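Local structure of putative pyridoxamine 5-phosphate-dependent dehydrase, Wbdk (Escherichia coli, 2GMS) at residues K50-V55 with C199-D204. The protein removes the C3'-hydroxyl of GDP-4-keto-6-deoxy-D-mannose with a vitamin B6 cofactor, a step in making the O-antigen sugar L-colitose. Sequence-based numbering, arbitrary orientation.
Sequences KYAVMV and CIVTDD
Tyr-51 and Thr-202 form one hydrogen-bonded antiparallel pair and Val-53 with Ile-200 the next, joining strand 51-55 to strand 199-202. Thr-202 O receives Tyr-51 N at 3.0 Å. The return bond runs from Thr-202 N to Tyr-51 O at 3.1 Å. Val-53 N donates to Ile-200 O at 2.9 Å, and Ile-200 N answers to Val-53 O. Three CA-H...O contacts supplement these bonds; in one, Ala-52 CA lies 3.2 Å from Ile-200 O. The outward-turned amide of Met-54 is met by the Glu-40 carboxylate and its carbonyl by Arg-215, while Cys-199 and Val-201 form backbone hydrogen bonds with Phe-184 and Gly-182, respectively, of strand 181-185.

Past the strand end, Asp-203 OD1 takes Lys-50 N at 2.6 Å, close to its own C-O axis. The Lys-50 and Asp-203 side chains cross at about a right angle, Lys-50 CG 3.4 Å from Asp-203 OD1 and Lys-50 NZ too distant for a salt bridge. The Tyr-51 ring, swung beside its own backbone N (chi1 -51°), puts its CE1 edge toward Asp-203 O and stacks on Tyr-208. Thr-202 OG1 accepts Asp-204 N in an ST turn and also bonds to Leu-180 O; Asp-204 OD2 then caps Ile-207 N at the start of helix 205-214.

Ala-52, Met-54, Cys-199 and Val-201 face helix 34-47, with Ala-52 CB 3.9 Å from Cys-199 SG. Val-53 and Ile-200 occupy the other face, against helices 205-214 and 58-68 respectively. This is the antiparallel border of the mixed, helix-flanked central sheet of an aspartate aminotransferase-type fold, with the Val-55 side chain about 8 Å from the bound hydrated pyridoxal phosphate.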
ATOM      1  N   LYS A  50     -18.472   3.751 -14.875  1.00 21.04           N
ATOM      2  CA  LYS A  50     -17.765   3.549 -16.119  1.00 28.29           C
ATOM      3  C   LYS A  50     -16.434   2.843 -15.915  1.00 14.63           C
ATOM      4  O   LYS A  50     -16.033   2.054 -16.769  1.00 22.92           O
ATOM      5  CB  LYS A  50     -17.442   4.855 -16.826  1.00 26.84           C
ATOM      6  CG  LYS A  50     -18.647   5.591 -17.364  1.00 53.20           C
ATOM      7  CD  LYS A  50     -18.233   6.552 -18.462  1.00100.00           C
ATOM      8  CE  LYS A  50     -18.732   7.979 -18.251  1.00 97.18           C
ATOM      9  NZ  LYS A  50     -19.618   8.429 -19.345  1.00100.00           N
ATOM     10  N   TYR A  51     -15.747   3.165 -14.809  1.00 20.23           N
ATOM     11  CA  TYR A  51     -14.416   2.643 -14.521  1.00 19.47           C
ATOM     12  C   TYR A  51     -14.269   2.132 -13.115  1.00 24.98           C
ATOM     13  O   TYR A  51     -14.939   2.620 -12.221  1.00 22.04           O
ATOM     14  CB  TYR A  51     -13.370   3.777 -14.654  1.00 20.38           C
ATOM     15  CG  TYR A  51     -13.485   4.524 -15.953  1.00 24.69           C
ATOM     16  CD1 TYR A  51     -14.097   5.778 -16.015  1.00 27.69           C
ATOM     17  CD2 TYR A  51     -13.010   3.946 -17.131  1.00 24.98           C
ATOM     18  CE1 TYR A  51     -14.224   6.464 -17.222  1.00 21.03           C
ATOM     19  CE2 TYR A  51     -13.140   4.612 -18.350  1.00 34.00           C
ATOM     20  CZ  TYR A  51     -13.736   5.877 -18.393  1.00 33.19           C
ATOM     21  OH  TYR A  51     -13.851   6.545 -19.590  1.00 37.92           O
ATOM     22  N   ALA A  52     -13.353   1.181 -12.942  1.00 21.02           N
ATOM     23  CA  ALA A  52     -13.023   0.611 -11.642  1.00 18.30           C
ATOM     24  C   ALA A  52     -11.512   0.352 -11.602  1.00 34.63           C
ATOM     25  O   ALA A  52     -10.923  -0.083 -12.593  1.00 25.17           O
ATOM     26  CB  ALA A  52     -13.781  -0.697 -11.368  1.00 19.17           C
ATOM     27  N   VAL A  53     -10.880   0.638 -10.466  1.00 23.97           N
ATOM     28  CA  VAL A  53      -9.463   0.388 -10.285  1.00 18.40           C
ATOM     29  C   VAL A  53      -9.280  -0.400  -8.996  1.00 16.73           C
ATOM     30  O   VAL A  53      -9.649   0.050  -7.907  1.00 23.56           O
ATOM     31  CB  VAL A  53      -8.688   1.692 -10.225  1.00 28.20           C
ATOM     32  CG1 VAL A  53      -7.220   1.424  -9.875  1.00 21.36           C
ATOM     33  CG2 VAL A  53      -8.835   2.456 -11.538  1.00 21.26           C
ATOM     34  N   MET A  54      -8.754  -1.615  -9.129  1.00 14.95           N
ATOM     35  CA  MET A  54      -8.519  -2.462  -7.981  1.00 21.15           C
ATOM     36  C   MET A  54      -7.186  -2.073  -7.337  1.00 25.97           C
ATOM     37  O   MET A  54      -6.176  -1.842  -8.022  1.00 19.65           O
ATOM     38  CB  MET A  54      -8.527  -3.954  -8.356  1.00 15.19           C
ATOM     39  CG  MET A  54      -8.445  -4.870  -7.154  1.00 15.06           C
ATOM     40  SD  MET A  54      -8.304  -6.638  -7.576  1.00 20.51           S
ATOM     41  CE  MET A  54      -8.995  -7.353  -6.074  1.00 16.10           C
ATOM     42  N   VAL A  55      -7.197  -1.986  -6.008  1.00 24.10           N
ATOM     43  CA  VAL A  55      -6.020  -1.612  -5.219  1.00 26.62           C
ATOM     44  C   VAL A  55      -5.761  -2.669  -4.161  1.00 21.99           C
ATOM     45  O   VAL A  55      -6.559  -3.582  -3.988  1.00 20.12           O
ATOM     46  CB  VAL A  55      -6.037  -0.148  -4.712  1.00 24.22           C
ATOM     47  CG1 VAL A  55      -6.018   0.779  -5.922  1.00 18.97           C
ATOM     48  CG2 VAL A  55      -7.303   0.187  -3.920  1.00 14.34           C
ATOM     49  N   CYS A 199     -11.151  -1.217  -4.050  1.00 15.05           N
ATOM     50  CA  CYS A 199     -11.483  -0.766  -5.375  1.00 19.66           C
ATOM     51  C   CYS A 199     -11.972   0.662  -5.333  1.00 16.52           C
ATOM     52  O   CYS A 199     -12.582   1.082  -4.352  1.00 22.18           O
ATOM     53  CB  CYS A 199     -12.659  -1.570  -5.967  1.00 24.77           C
ATOM     54  SG  CYS A 199     -12.588  -1.629  -7.779  0.50 19.06           S
ATOM     55  N   ILE A 200     -11.728   1.380  -6.429  1.00 19.08           N
ATOM     56  CA  ILE A 200     -12.201   2.736  -6.590  1.00 15.47           C
ATOM     57  C   ILE A 200     -13.045   2.774  -7.859  1.00 18.59           C
ATOM     58  O   ILE A 200     -12.651   2.255  -8.909  1.00 26.75           O
ATOM     59  CB  ILE A 200     -11.079   3.771  -6.731  1.00 19.30           C
ATOM     60  CG1 ILE A 200     -10.052   3.578  -5.621  1.00 25.96           C
ATOM     61  CG2 ILE A 200     -11.695   5.176  -6.634  1.00 18.35           C
ATOM     62  CD1 ILE A 200      -8.680   4.111  -5.990  1.00 35.70           C
ATOM     63  N   VAL A 201     -14.202   3.388  -7.783  1.00 21.96           N
ATOM     64  CA  VAL A 201     -14.996   3.500  -8.994  1.00 27.08           C
ATOM     65  C   VAL A 201     -15.090   4.986  -9.326  1.00 23.73           C
ATOM     66  O   VAL A 201     -14.957   5.845  -8.440  1.00 22.48           O
ATOM     67  CB  VAL A 201     -16.381   2.846  -8.945  1.00 18.39           C
ATOM     68  CG1 VAL A 201     -16.292   1.348  -8.696  1.00 16.53           C
ATOM     69  CG2 VAL A 201     -17.291   3.530  -7.920  1.00 18.81           C
ATOM     70  N   THR A 202     -15.296   5.293 -10.595  1.00 19.25           N
ATOM     71  CA  THR A 202     -15.442   6.670 -11.040  1.00 19.78           C
ATOM     72  C   THR A 202     -16.029   6.693 -12.440  1.00 19.78           C
ATOM     73  O   THR A 202     -15.953   5.710 -13.178  1.00 21.55           O
ATOM     74  CB  THR A 202     -14.097   7.463 -10.997  1.00 20.21           C
ATOM     75  OG1 THR A 202     -14.334   8.837 -11.216  1.00 21.98           O
ATOM     76  CG2 THR A 202     -13.078   6.941 -12.013  1.00 19.40           C
ATOM     77  N   ASP A 203     -16.625   7.815 -12.810  1.00 22.64           N
ATOM     78  CA  ASP A 203     -17.137   7.998 -14.143  1.00 21.56           C
ATOM     79  C   ASP A 203     -16.261   9.000 -14.893  1.00 31.04           C
ATOM     80  O   ASP A 203     -16.447   9.226 -16.073  1.00 24.68           O
ATOM     81  CB  ASP A 203     -18.605   8.411 -14.159  1.00 23.61           C
ATOM     82  CG  ASP A 203     -19.506   7.260 -13.777  1.00 26.63           C
ATOM     83  OD1 ASP A 203     -19.308   6.096 -14.087  1.00 37.69           O
ATOM     84  OD2 ASP A 203     -20.521   7.633 -13.060  1.00 44.34           O
ATOM     85  N   ASP A 204     -15.282   9.578 -14.195  1.00 23.08           N
ATOM     86  CA  ASP A 204     -14.377  10.552 -14.763  1.00 18.15           C
ATOM     87  C   ASP A 204     -13.139   9.919 -15.406  1.00 30.13           C
ATOM     88  O   ASP A 204     -12.335   9.273 -14.751  1.00 25.53           O
ATOM     89  CB  ASP A 204     -13.950  11.536 -13.678  1.00 21.17           C
ATOM     90  CG  ASP A 204     -13.373  12.788 -14.278  1.00 30.09           C
ATOM     91  OD1 ASP A 204     -13.959  13.839 -14.289  1.00 44.04           O
ATOM     92  OD2 ASP A 204     -12.197  12.633 -14.810  1.00 31.49           O
TER